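Local coordinates for protein oxidoreductase (Listeria innocua, PDB 3E18) that probably works as an NAD-dependent oxidoreductase of the GFO/IDH/MocA family and binds nicotinamide-adenine-dinucleotide, although its substrate is not known, at residues D28-H33 and N310-L315; L132-M137 and G144-L149; R238-G243 and T247-D252; P305-N310 and P321-E326. All coordinates share one frame; numbering follows the deposited sequence. Where two conformers were deposited one is given.

Interaction 1 of 4, residues D28-H33 and N310-L315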
loop_
_atom_site.group_PDB
_atom_site.type_symbol
_atom_site.label_atom_id
_atom_site.label_comp_id
_atom_site.label_asym_id
_atom_site.label_seq_id
_atom_site.Cartn_x
_atom_site.Cartn_y
_atom_site.Cartn_z
ATOM N N ASP A 28 32.073 16.809 -20.661
ATOM C CA ASP A 28 33.443 17.067 -21.127
ATOM C C ASP A 28 33.538 17.538 -22.573
ATOM O O ASP A 28 34.036 18.637 -22.828
ATOM C CB ASP A 28 34.346 15.849 -20.901
ATOM C CG ASP A 28 34.553 15.546 -19.433
ATOM O OD1 ASP A 28 34.523 16.499 -18.624
ATOM O OD2 ASP A 28 34.734 14.355 -19.088
ATOM N N ASN A 29 33.054 16.727 -23.511
ATOM C CA ASN A 29 33.219 17.039 -24.933
ATOM C C ASN A 29 31.905 17.228 -25.681
ATOM O O ASN A 29 31.623 16.545 -26.668
ATOM C CB ASN A 29 34.075 15.974 -25.615
ATOM C CG ASN A 29 35.509 16.001 -25.145
ATOM O OD1 ASN A 29 36.189 17.028 -25.245
ATOM N ND2 ASN A 29 35.983 14.871 -24.628
ATOM N N LEU A 30 31.109 18.164 -25.187
ATOM C CA LEU A 30 29.799 18.443 -25.719
ATOM C C LEU A 30 29.506 19.880 -25.375
ATOM O O LEU A 30 29.741 20.300 -24.253
ATOM C CB LEU A 30 28.768 17.546 -25.038
ATOM C CG LEU A 30 27.292 17.700 -25.409
ATOM C CD1 LEU A 30 26.946 16.921 -26.670
ATOM C CD2 LEU A 30 26.481 17.187 -24.259
ATOM N N GLU A 31 29.004 20.644 -26.329
ATOM C CA GLU A 31 28.559 21.989 -26.005
ATOM C C GLU A 31 27.207 22.291 -26.638
ATOM O O GLU A 31 26.755 21.560 -27.530
ATOM C CB GLU A 31 29.627 23.021 -26.385
ATOM C CG GLU A 31 29.756 23.301 -27.855
ATOM C CD GLU A 31 30.745 24.423 -28.152
ATOM O OE1 GLU A 31 31.972 24.172 -28.074
ATOM O OE2 GLU A 31 30.287 25.547 -28.479
ATOM N N VAL A 32 26.556 23.351 -26.156
ATOM C CA VAL A 32 25.290 23.784 -26.705
ATOM C C VAL A 32 25.583 24.715 -27.870
ATOM O O VAL A 32 26.086 25.825 -27.684
ATOM C CB VAL A 32 24.404 24.506 -25.659
ATOM C CG1 VAL A 32 23.085 24.912 -26.281
ATOM C CG2 VAL A 32 24.169 23.616 -24.437
ATOM N N HIS A 33 25.271 24.248 -29.069
ATOM C CA HIS A 33 25.494 25.022 -30.286
ATOM C C HIS A 33 24.442 26.102 -30.440
ATOM O O HIS A 33 24.701 27.158 -31.011
ATOM C CB HIS A 33 25.455 24.101 -31.495
ATOM C CG HIS A 33 26.091 24.682 -32.717
ATOM N ND1 HIS A 33 27.457 24.697 -32.909
ATOM C CD2 HIS A 33 25.550 25.257 -33.817
ATOM C CE1 HIS A 33 27.729 25.259 -34.074
ATOM N NE2 HIS A 33 26.589 25.609 -34.644
ATOM N N ASN A 310 28.150 9.913 -20.424
ATOM C CA ASN A 310 27.866 8.593 -20.978
ATOM C C ASN A 310 27.363 8.656 -22.434
ATOM O O ASN A 310 27.746 7.825 -23.261
ATOM C CB ASN A 310 26.855 7.857 -20.119
ATOM C CG ASN A 310 26.510 6.505 -20.689
ATOM O OD1 ASN A 310 25.347 6.206 -20.959
ATOM N ND2 ASN A 310 27.523 5.708 -20.934
ATOM N N PHE A 311 26.475 9.606 -22.716
ATOM C CA PHE A 311 25.975 9.871 -24.072
ATOM C C PHE A 311 27.142 10.123 -25.050
ATOM O O PHE A 311 27.190 9.513 -26.114
ATOM C CB PHE A 311 25.002 11.066 -24.071
ATOM C CG PHE A 311 24.505 11.465 -25.450
ATOM C CD1 PHE A 311 23.633 10.642 -26.162
ATOM C CD2 PHE A 311 24.899 12.674 -26.023
ATOM C CE1 PHE A 311 23.178 11.006 -27.437
ATOM C CE2 PHE A 311 24.444 13.054 -27.289
ATOM C CZ PHE A 311 23.588 12.219 -27.998
ATOM N N VAL A 312 28.078 10.993 -24.660
ATOM C CA VAL A 312 29.310 11.250 -25.435
ATOM C C VAL A 312 30.158 9.990 -25.629
ATOM O O VAL A 312 30.618 9.711 -26.745
ATOM C CB VAL A 312 30.127 12.406 -24.832
ATOM C CG1 VAL A 312 31.450 12.595 -25.565
ATOM C CG2 VAL A 312 29.338 13.680 -24.927
ATOM N N ASP A 313 30.324 9.221 -24.559
ATOM C CA ASP A 313 31.078 7.964 -24.608
ATOM C C ASP A 313 30.438 6.956 -25.562
ATOM O O ASP A 313 31.139 6.154 -26.180
ATOM C CB ASP A 313 31.172 7.337 -23.213
ATOM C CG ASP A 313 32.099 8.105 -22.260
ATOM O OD1 ASP A 313 32.824 9.030 -22.693
ATOM O OD2 ASP A 313 32.080 7.780 -21.050
ATOM N N VAL A 314 29.103 6.975 -25.638
ATOM C CA VAL A 314 28.345 6.155 -26.593
ATOM C C VAL A 314 28.601 6.650 -28.025
ATOM O O VAL A 314 28.876 5.849 -28.921
ATOM C CB VAL A 314 26.827 6.121 -26.254
ATOM C CG1 VAL A 314 26.007 5.556 -27.401
ATOM C CG2 VAL A 314 26.591 5.309 -24.998
ATOM N N LEU A 315 28.569 7.971 -28.222
ATOM C CA LEU A 315 28.871 8.577 -29.527
ATOM C C LEU A 315 30.286 8.275 -30.009
ATOM O O LEU A 315 30.507 8.092 -31.207
ATOM C CB LEU A 315 28.688 10.107 -29.493
ATOM C CG LEU A 315 27.317 10.725 -29.186
ATOM C CD1 LEU A 315 27.265 12.200 -29.584
ATOM C CD2 LEU A 315 26.181 9.951 -29.834
#
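Leu-30 and Val-312 make the tight part of this contact. Leu-30 CB lies 3.9 Å from Val-312 CG2. Both residues are buried. Val-312 turns both methyl groups to the loop just before the strand. Its CG1 is anti to the backbone N (chi1 175°), and its CG2 is anti to the carbonyl carbon. The two branches therefore reach Asn-29 O together, and CG1 and CG2 each lie 4.1 Å from that oxygen. This contact is of the van der Waals kind. It sets one side of the helix against the backbone of residues 29 and 30.

The outer side is looser. Asn-29 CB is 4.3 Å from Val-312 CG1, and this residue is partly exposed. Further out are the carboxylates of Asp-28 and Asp-313. Asp-28 OD2 and Asp-313 OD1 remain 6.7 Å apart, without contact.

On the buried side, Leu-30 also packs on Ala-24 of helix 15-25 and on Tyr-6 of strand 6-11. Phe-311, on helix 307-315, reaches His-91 and Val-93 of strand 91-95. The contact thus lays helix 307-315, from late in the chain, beside the start of strand 30-36. That strand is the outermost one on its side of the parallel sheet in the NAD-binding Rossmann fold.

Interaction 2 of 4, residues L132-M137 and G144-L149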
loop_
_atom_site.group_PDB
_atom_site.type_symbol
_atom_site.label_atom_id
_atom_site.label_comp_id
_atom_site.label_asym_id
_atom_site.label_seq_id
_atom_site.Cartn_x
_atom_site.Cartn_y
_atom_site.Cartn_z
ATOM N N LEU A 132 19.950 5.605 -5.395
ATOM C CA LEU A 132 21.241 4.924 -5.366
ATOM C C LEU A 132 21.566 4.301 -3.996
ATOM O O LEU A 132 22.247 3.266 -3.931
ATOM C CB LEU A 132 22.365 5.838 -5.872
ATOM C CG LEU A 132 22.290 6.188 -7.375
ATOM C CD1 LEU A 132 23.398 7.156 -7.774
ATOM C CD2 LEU A 132 22.317 4.945 -8.271
ATOM N N ILE A 133 21.038 4.900 -2.927
ATOM C CA ILE A 133 21.026 4.253 -1.588
ATOM C C ILE A 133 20.271 2.915 -1.624
ATOM O O ILE A 133 20.789 1.907 -1.148
ATOM C CB ILE A 133 20.466 5.188 -0.498
ATOM C CG1 ILE A 133 21.419 6.364 -0.276
ATOM C CG2 ILE A 133 20.253 4.451 0.831
ATOM C CD1 ILE A 133 20.831 7.486 0.546
ATOM N N ILE A 134 19.075 2.898 -2.222
ATOM C CA ILE A 134 18.304 1.652 -2.369
ATOM C C ILE A 134 19.045 0.620 -3.235
ATOM O O ILE A 134 19.039 -0.593 -2.947
ATOM C CB ILE A 134 16.870 1.933 -2.953
ATOM C CG1 ILE A 134 16.125 2.977 -2.094
ATOM C CG2 ILE A 134 16.044 0.668 -3.036
ATOM C CD1 ILE A 134 15.852 2.532 -0.650
ATOM N N LYS A 135 19.677 1.109 -4.299
ATOM C CA LYS A 135 20.479 0.269 -5.184
ATOM C C LYS A 135 21.656 -0.326 -4.422
ATOM O O LYS A 135 21.960 -1.500 -4.567
ATOM C CB LYS A 135 20.969 1.083 -6.388
ATOM C CG LYS A 135 21.678 0.266 -7.450
ATOM C CD LYS A 135 21.807 1.090 -8.722
ATOM C CE LYS A 135 22.075 0.206 -9.929
ATOM N NZ LYS A 135 23.502 -0.201 -9.969
ATOM N N GLU A 136 22.307 0.485 -3.596
ATOM C CA GLU A 136 23.368 -0.044 -2.711
ATOM C C GLU A 136 22.841 -1.151 -1.783
ATOM O O GLU A 136 23.423 -2.251 -1.723
ATOM C CB GLU A 136 24.027 1.088 -1.907
ATOM C CG GLU A 136 25.143 0.635 -0.929
ATOM C CD GLU A 136 26.456 0.221 -1.606
ATOM O OE1 GLU A 136 26.578 0.339 -2.845
ATOM O OE2 GLU A 136 27.383 -0.213 -0.879
ATOM N N MET A 137 21.720 -0.879 -1.107
ATOM C CA MET A 137 21.094 -1.866 -0.215
ATOM C C MET A 137 20.729 -3.144 -0.960
ATOM O O MET A 137 20.970 -4.239 -0.464
ATOM C CB MET A 137 19.860 -1.286 0.493
ATOM C CG MET A 137 20.161 -0.110 1.397
ATOM S SD MET A 137 18.694 0.712 2.025
ATOM C CE MET A 137 17.944 -0.603 2.972
ATOM N N GLY A 144 19.365 -8.137 3.714
ATOM C CA GLY A 144 19.212 -9.463 3.101
ATOM C C GLY A 144 18.727 -9.312 1.668
ATOM O O GLY A 144 19.035 -8.318 0.997
ATOM N N GLU A 145 17.952 -10.290 1.206
ATOM C CA GLU A 145 17.313 -10.247 -0.108
ATOM C C GLU A 145 16.096 -9.341 -0.060
ATOM O O GLU A 145 15.114 -9.651 0.629
ATOM C CB GLU A 145 16.897 -11.658 -0.535
ATOM C CG GLU A 145 18.079 -12.604 -0.649
ATOM C CD GLU A 145 17.717 -13.957 -1.238
ATOM O OE1 GLU A 145 16.599 -14.458 -0.972
ATOM O OE2 GLU A 145 18.564 -14.527 -1.962
ATOM N N MET A 146 16.174 -8.216 -0.772
ATOM C CA MET A 146 15.086 -7.239 -0.825
ATOM C C MET A 146 13.997 -7.837 -1.703
ATOM O O MET A 146 14.248 -8.135 -2.871
ATOM C CB MET A 146 15.585 -5.908 -1.407
ATOM C CG MET A 146 14.678 -4.710 -1.163
ATOM S SD MET A 146 15.372 -3.169 -1.782
ATOM C CE MET A 146 16.731 -2.926 -0.649
ATOM N N PHE A 147 12.804 -8.037 -1.141
ATOM C CA PHE A 147 11.717 -8.712 -1.875
ATOM C C PHE A 147 10.484 -7.837 -2.074
ATOM O O PHE A 147 9.563 -8.210 -2.788
ATOM C CB PHE A 147 11.350 -10.075 -1.238
ATOM C CG PHE A 147 10.791 -9.988 0.183
ATOM C CD1 PHE A 147 9.458 -9.660 0.418
ATOM C CD2 PHE A 147 11.602 -10.274 1.279
ATOM C CE1 PHE A 147 8.949 -9.583 1.718
ATOM C CE2 PHE A 147 11.103 -10.216 2.574
ATOM C CZ PHE A 147 9.778 -9.858 2.798
ATOM N N HIS A 148 10.459 -6.659 -1.457
ATOM C CA HIS A 148 9.305 -5.808 -1.584
ATOM C C HIS A 148 9.748 -4.354 -1.465
ATOM O O HIS A 148 10.451 -4.020 -0.530
ATOM C CB HIS A 148 8.245 -6.141 -0.521
ATOM C CG HIS A 148 7.050 -5.238 -0.576
ATOM N ND1 HIS A 148 6.083 -5.341 -1.552
ATOM C CD2 HIS A 148 6.693 -4.184 0.198
ATOM C CE1 HIS A 148 5.176 -4.398 -1.373
ATOM N NE2 HIS A 148 5.522 -3.682 -0.317
ATOM N N LEU A 149 9.369 -3.521 -2.437
ATOM C CA LEU A 149 9.793 -2.098 -2.452
ATOM C C LEU A 149 8.621 -1.169 -2.593
ATOM O O LEU A 149 7.755 -1.379 -3.423
ATOM C CB LEU A 149 10.759 -1.824 -3.621
ATOM C CG LEU A 149 12.092 -2.577 -3.687
ATOM C CD1 LEU A 149 11.959 -3.960 -4.355
ATOM C CD2 LEU A 149 13.093 -1.722 -4.437
HETATM O O HOH W 1 19.025 -5.753 0.875
#
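A single water bridges Met-137 and Gly-144 by giving its two hydrogens to two carbonyl oxygens. It lies 2.8 Å from Met-137 O and 2.6 Å from Gly-144 O. Two acceptors that could not bond to each other are joined in this way, one on the helix and one just ahead of the strand.

The rest of the contact is apolar and centres on Met-146. Its first two torsions are extended and carry the thioether toward the helix. The bend at chi3 (-69°) then brings the methyl up to Ile-134 O and Met-137 CB. Met-146 CE touches Met-137 CB at 3.7 Å and also lies 4.0 Å from Ile-134 O. The sulfur meets a different group: Met-146 SD is 4.1 Å from Ile-134 CG2. The two side chains lie nearly perpendicular. The same methyl, Ile-134 CG2, also touches Leu-149 CD2 at 4.0 Å, and these two side chains run alongside in opposite senses.

Met-146 and Leu-149 both point to the helix although they are three residues apart. This is consistent with the classic beta bulge between them, where Phe-147 and His-148 both face Lys-242.

Segment 132-137 of helix 129-140 runs at 153° to residues 146-149, nearly antiparallel. Val-241 of strand 239-243 and Leu-188 of helix 173-188 close the same apolar layer.

Interaction 3 of 4, residues R238-G243 and T247-D252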
loop_
_atom_site.group_PDB
_atom_site.type_symbol
_atom_site.label_atom_id
_atom_site.label_comp_id
_atom_site.label_asym_id
_atom_site.label_seq_id
_atom_site.Cartn_x
_atom_site.Cartn_y
_atom_site.Cartn_z
ATOM N N ARG A 238 9.411 8.466 1.085
ATOM C CA ARG A 238 9.893 8.304 -0.281
ATOM C C ARG A 238 10.147 6.820 -0.581
ATOM O O ARG A 238 9.729 6.331 -1.626
ATOM C CB ARG A 238 11.145 9.166 -0.497
ATOM C CG ARG A 238 11.826 9.032 -1.852
ATOM C CD ARG A 238 11.025 9.578 -3.023
ATOM N NE ARG A 238 11.661 9.200 -4.280
ATOM C CZ ARG A 238 11.468 8.051 -4.924
ATOM N NH1 ARG A 238 10.609 7.139 -4.480
ATOM N NH2 ARG A 238 12.122 7.831 -6.046
ATOM N N TRP A 239 10.799 6.112 0.340
ATOM C CA TRP A 239 11.115 4.671 0.141
ATOM C C TRP A 239 10.756 3.878 1.391
ATOM O O TRP A 239 10.964 4.348 2.505
ATOM C CB TRP A 239 12.604 4.499 -0.142
ATOM C CG TRP A 239 13.037 4.966 -1.528
ATOM C CD1 TRP A 239 13.620 6.160 -1.853
ATOM C CD2 TRP A 239 12.926 4.229 -2.740
ATOM N NE1 TRP A 239 13.876 6.218 -3.208
ATOM C CE2 TRP A 239 13.464 5.036 -3.773
ATOM C CE3 TRP A 239 12.437 2.951 -3.057
ATOM C CZ2 TRP A 239 13.515 4.613 -5.104
ATOM C CZ3 TRP A 239 12.477 2.533 -4.375
ATOM C CH2 TRP A 239 13.010 3.357 -5.386
ATOM N N TYR A 240 10.199 2.684 1.210
ATOM C CA TYR A 240 9.974 1.775 2.316
ATOM C C TYR A 240 10.233 0.408 1.718
ATOM O O TYR A 240 9.537 -0.011 0.798
ATOM C CB TYR A 240 8.546 1.883 2.864
ATOM C CG TYR A 240 8.218 0.898 3.991
ATOM C CD1 TYR A 240 8.614 1.145 5.315
ATOM C CD2 TYR A 240 7.513 -0.277 3.725
ATOM C CE1 TYR A 240 8.308 0.239 6.345
ATOM C CE2 TYR A 240 7.200 -1.184 4.744
ATOM C CZ TYR A 240 7.607 -0.926 6.046
ATOM O OH TYR A 240 7.286 -1.827 7.042
ATOM N N VAL A 241 11.266 -0.258 2.208
ATOM C CA VAL A 241 11.731 -1.491 1.555
ATOM C C VAL A 241 11.869 -2.631 2.548
ATOM O O VAL A 241 12.254 -2.420 3.677
ATOM C CB VAL A 241 13.065 -1.263 0.761
ATOM C CG1 VAL A 241 12.838 -0.331 -0.458
ATOM C CG2 VAL A 241 14.175 -0.685 1.659
ATOM N N LYS A 242 11.577 -3.855 2.112
ATOM C CA LYS A 242 11.556 -4.988 3.011
ATOM C C LYS A 242 12.411 -6.088 2.437
ATOM O O LYS A 242 12.353 -6.349 1.239
ATOM C CB LYS A 242 10.126 -5.528 3.166
ATOM C CG LYS A 242 9.159 -4.594 3.897
ATOM C CD LYS A 242 7.766 -5.237 4.029
ATOM C CE LYS A 242 7.743 -6.286 5.139
ATOM N NZ LYS A 242 6.547 -7.165 4.971
ATOM N N GLY A 243 13.190 -6.727 3.301
ATOM C CA GLY A 243 14.043 -7.834 2.921
ATOM C C GLY A 243 13.979 -8.936 3.945
ATOM O O GLY A 243 13.385 -8.760 5.005
ATOM N N THR A 247 14.398 -4.100 7.299
ATOM C CA THR A 247 13.476 -3.181 6.678
ATOM C C THR A 247 14.221 -1.842 6.639
ATOM O O THR A 247 14.978 -1.541 7.564
ATOM C CB THR A 247 12.160 -3.067 7.523
ATOM O OG1 THR A 247 11.580 -4.370 7.700
ATOM C CG2 THR A 247 11.142 -2.167 6.860
ATOM N N GLY A 248 14.031 -1.071 5.568
ATOM C CA GLY A 248 14.623 0.269 5.449
ATOM C C GLY A 248 13.620 1.345 5.089
ATOM O O GLY A 248 12.591 1.085 4.492
ATOM N N ILE A 249 13.939 2.584 5.433
ATOM C CA ILE A 249 13.039 3.670 5.147
ATOM C C ILE A 249 13.904 4.872 4.764
ATOM O O ILE A 249 14.970 5.099 5.368
ATOM C CB ILE A 249 12.090 3.965 6.370
ATOM C CG1 ILE A 249 10.964 4.947 6.003
ATOM C CG2 ILE A 249 12.878 4.475 7.592
ATOM C CD1 ILE A 249 9.832 4.986 7.027
ATOM N N ILE A 250 13.492 5.573 3.706
ATOM C CA ILE A 250 14.034 6.883 3.375
ATOM C C ILE A 250 12.837 7.828 3.405
ATOM O O ILE A 250 11.913 7.706 2.613
ATOM C CB ILE A 250 14.768 6.924 2.005
ATOM C CG1 ILE A 250 15.839 5.840 1.918
ATOM C CG2 ILE A 250 15.418 8.278 1.794
ATOM C CD1 ILE A 250 16.649 5.855 0.638
ATOM N N HIS A 251 12.828 8.746 4.354
ATOM C CA HIS A 251 11.657 9.597 4.551
ATOM C C HIS A 251 11.390 10.552 3.405
ATOM O O HIS A 251 10.256 10.662 2.922
ATOM C CB HIS A 251 11.799 10.387 5.847
ATOM C CG HIS A 251 11.797 9.531 7.068
ATOM N ND1 HIS A 251 10.651 8.956 7.571
ATOM C CD2 HIS A 251 12.803 9.151 7.889
ATOM C CE1 HIS A 251 10.953 8.255 8.651
ATOM N NE2 HIS A 251 12.253 8.354 8.862
ATOM N N ASP A 252 12.442 11.223 2.958
ATOM C CA ASP A 252 12.305 12.428 2.164
ATOM C C ASP A 252 13.557 12.623 1.289
ATOM O O ASP A 252 14.512 11.836 1.369
ATOM C CB ASP A 252 12.111 13.608 3.136
ATOM C CG ASP A 252 11.718 14.893 2.446
ATOM O OD1 ASP A 252 12.448 15.904 2.623
ATOM O OD2 ASP A 252 10.697 14.896 1.722
#
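Val-241 O takes the shortest bond of this contact, from Gly-248 N at 2.9 Å, with an angle of 166° at the hydrogen. The same oxygen receives a CA-H...O contact from Thr-247 CA at 3.3 Å. The two segments form an antiparallel beta hairpin in the C-terminal domain of the GFO/IDH/MocA family.

Val-241 and Gly-248 are a hydrogen-bonded pair, as are Trp-239 and Ile-250. At the open end of the hairpin, Arg-238 and Trp-239 both face Ile-250 in a classic beta bulge. Arg-238 N bonds to His-251 O from above the carbonyl plane, at 3.0 Å.

Trp-239 and Ile-250 run alongside each other on one face, and Trp-239 CB is 3.9 Å from Ile-250 CB. Trp-239 NE1 sits 3.5 Å above the centre of the Arg-238 guanidinium plane. Asp-130 OD2 holds both groups, through a salt bridge to Arg-238 NE and a hydrogen bond to Trp-239 NE1. Arg-238 NH1 also bonds to Ser-151 OG. This should restrict their rotation.

The other face of the hairpin meets the second subunit. There Tyr-240 OH bonds to Ile-234 O of the second subunit. Thr-247 holds OG1 anti to the carbonyl carbon (chi1 -56°), where it accepts from Phe-233 N of the second subunit, and keeps CG2 for its own hairpin. Thr-247 CG2 rests 3.8 Å from Tyr-240 CE1.

Interaction 4 of 4, residues P305-N310 and P321-E326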
loop_
_atom_site.group_PDB
_atom_site.type_symbol
_atom_site.label_atom_id
_atom_site.label_comp_id
_atom_site.label_asym_id
_atom_site.label_seq_id
_atom_site.Cartn_x
_atom_site.Cartn_y
_atom_site.Cartn_z
ATOM N N PRO A 305 29.623 7.295 -15.671
ATOM C CA PRO A 305 29.695 8.740 -15.453
ATOM C C PRO A 305 28.312 9.361 -15.484
ATOM O O PRO A 305 27.323 8.629 -15.458
ATOM C CB PRO A 305 30.523 9.223 -16.652
ATOM C CG PRO A 305 30.190 8.267 -17.734
ATOM C CD PRO A 305 29.907 6.939 -17.075
ATOM N N SER A 306 28.243 10.691 -15.538
ATOM C CA SER A 306 26.993 11.417 -15.676
ATOM C C SER A 306 26.276 10.992 -16.960
ATOM O O SER A 306 26.886 10.384 -17.843
ATOM C CB SER A 306 27.253 12.931 -15.697
ATOM O OG SER A 306 27.776 13.368 -16.958
ATOM N N PHE A 307 24.981 11.286 -17.043
ATOM C CA PHE A 307 24.189 10.966 -18.236
ATOM C C PHE A 307 24.845 11.492 -19.525
ATOM O O PHE A 307 25.078 10.744 -20.470
ATOM C CB PHE A 307 22.761 11.519 -18.100
ATOM C CG PHE A 307 21.938 11.351 -19.340
ATOM C CD1 PHE A 307 21.236 10.172 -19.554
ATOM C CD2 PHE A 307 21.886 12.355 -20.309
ATOM C CE1 PHE A 307 20.485 10.012 -20.699
ATOM C CE2 PHE A 307 21.143 12.196 -21.469
ATOM C CZ PHE A 307 20.438 11.028 -21.663
ATOM N N TYR A 308 25.159 12.778 -19.546
ATOM C CA TYR A 308 25.698 13.397 -20.748
ATOM C C TYR A 308 27.114 12.965 -21.100
ATOM O O TYR A 308 27.453 12.931 -22.280
ATOM C CB TYR A 308 25.599 14.922 -20.658
ATOM C CG TYR A 308 24.315 15.478 -21.224
ATOM C CD1 TYR A 308 23.399 16.137 -20.407
ATOM C CD2 TYR A 308 24.013 15.346 -22.585
ATOM C CE1 TYR A 308 22.225 16.660 -20.928
ATOM C CE2 TYR A 308 22.848 15.868 -23.111
ATOM C CZ TYR A 308 21.961 16.530 -22.278
ATOM O OH TYR A 308 20.803 17.050 -22.797
ATOM N N ASN A 309 27.927 12.594 -20.105
ATOM C CA ASN A 309 29.252 12.046 -20.394
ATOM C C ASN A 309 29.135 10.637 -20.927
ATOM O O ASN A 309 29.907 10.219 -21.793
ATOM C CB ASN A 309 30.170 12.079 -19.171
ATOM C CG ASN A 309 30.752 13.456 -18.924
ATOM O OD1 ASN A 309 30.968 14.230 -19.856
ATOM N ND2 ASN A 309 31.011 13.769 -17.666
ATOM N N ASN A 310 28.150 9.913 -20.424
ATOM C CA ASN A 310 27.866 8.593 -20.978
ATOM C C ASN A 310 27.363 8.656 -22.434
ATOM O O ASN A 310 27.746 7.825 -23.261
ATOM C CB ASN A 310 26.855 7.857 -20.119
ATOM C CG ASN A 310 26.510 6.505 -20.689
ATOM O OD1 ASN A 310 25.347 6.206 -20.959
ATOM N ND2 ASN A 310 27.523 5.708 -20.934
ATOM N N PRO A 321 25.542 2.178 -23.535
ATOM C CA PRO A 321 24.641 3.119 -22.859
ATOM C C PRO A 321 24.171 2.651 -21.473
ATOM O O PRO A 321 23.923 1.460 -21.273
ATOM C CB PRO A 321 23.451 3.237 -23.824
ATOM C CG PRO A 321 23.509 2.003 -24.677
ATOM C CD PRO A 321 24.932 1.578 -24.744
ATOM N N ILE A 322 24.083 3.585 -20.525
ATOM C CA ILE A 322 23.495 3.304 -19.205
ATOM C C ILE A 322 21.966 3.199 -19.345
ATOM O O ILE A 322 21.364 2.201 -18.924
ATOM C CB ILE A 322 23.916 4.367 -18.142
ATOM C CG1 ILE A 322 25.406 4.203 -17.785
ATOM C CG2 ILE A 322 23.058 4.261 -16.873
ATOM C CD1 ILE A 322 25.997 5.363 -17.003
ATOM N N VAL A 323 21.351 4.221 -19.935
ATOM C CA VAL A 323 19.918 4.200 -20.258
ATOM C C VAL A 323 19.748 3.514 -21.615
ATOM O O VAL A 323 19.977 4.122 -22.654
ATOM C CB VAL A 323 19.306 5.620 -20.314
ATOM C CG1 VAL A 323 17.798 5.531 -20.540
ATOM C CG2 VAL A 323 19.583 6.390 -19.034
ATOM N N GLN A 324 19.375 2.238 -21.587
ATOM C CA GLN A 324 19.236 1.444 -22.790
ATOM C C GLN A 324 17.817 1.555 -23.318
ATOM O O GLN A 324 16.871 1.613 -22.536
ATOM C CB GLN A 324 19.589 -0.016 -22.484
ATOM C CG GLN A 324 21.014 -0.153 -21.994
ATOM C CD GLN A 324 21.613 -1.511 -22.267
ATOM O OE1 GLN A 324 21.902 -1.855 -23.415
ATOM N NE2 GLN A 324 21.828 -2.287 -21.209
ATOM N N ASN A 325 17.672 1.591 -24.642
ATOM C CA ASN A 325 16.369 1.820 -25.271
ATOM C C ASN A 325 15.380 0.690 -25.014
ATOM O O ASN A 325 14.189 0.934 -24.853
ATOM C CB ASN A 325 16.533 2.074 -26.771
ATOM C CG ASN A 325 17.082 3.452 -27.065
ATOM O OD1 ASN A 325 16.818 4.402 -26.336
ATOM N ND2 ASN A 325 17.846 3.571 -28.141
ATOM N N GLU A 326 15.894 -0.534 -24.960
ATOM C CA GLU A 326 15.092 -1.716 -24.658
ATOM C C GLU A 326 14.497 -1.658 -23.245
ATOM O O GLU A 326 13.384 -2.137 -23.008
ATOM C CB GLU A 326 15.914 -2.995 -24.871
ATOM C CG GLU A 326 17.440 -2.826 -24.796
ATOM C CD GLU A 326 18.062 -2.273 -26.083
ATOM O OE1 GLU A 326 18.780 -1.255 -25.999
ATOM O OE2 GLU A 326 17.825 -2.842 -27.173
HETATM O O HOH W 2 22.804 6.879 -20.227
#
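The first turn of helix 307-315 grips the loop that leads into helix 325-344, mainly through Asn-310 and Ile-322. Asn-310 OD1 accepts a nearly straight bond from Ile-322 N, at 2.9 Å and 171°. A water also donates to Asn-310 OD1, at 2.7 Å, and in turn accepts from Val-323 N at 3.0 Å. The oxygen thus serves two successive backbone amides, one directly and one through the water. On the other branch of the amide, Asn-310 ND2 bonds to Glu-320 O. These bonds probably fix the rotation of the amide.

Apolar atoms flank the polar group. Ile-322 CD1 lies 4.1 Å from Asn-310 CB and 4.2 Å from Pro-305 CD. Val-323 CG2 meets the Phe-307 ring at its edge, 4.1 Å from Phe-307 CE1. Phe-307 holds CG anti to the backbone N (chi1 174°), which carries the ring out to Val-323.

The helix start has its own cap. Ser-306 is the N-cap, and its OG accepts from Asn-309 N at 3.2 Å.

Both segments lie against strand 119-122, an outermost strand of the Rossmann sheet. Met-120 touches Phe-307, Asn-310 and Pro-321, while Val-121 touches Val-323.

The four contacts form two pairs. Interactions 1 and 4 share Asn-310 and helix 307-315, and their centres are about 11 Å apart. Asp-28 N and Asn-309 OD1, 2.9 Å apart, join them. Interactions 2 and 3 lie in the C-terminal domain with centres about 9 Å apart. Their strands 146-154 and 239-243 are neighbours, and His-148 O is 2.9 Å from Lys-242 N. Interactions 1 and 3 have centres about 35 Å apart, on opposite sides of the chain's centre. The side chain of Phe-307 is about 9 Å from the bound NAD and about 6 Å from that of the NAD-binding Asn-124; that of Arg-238 is about 12 Å from the NAD.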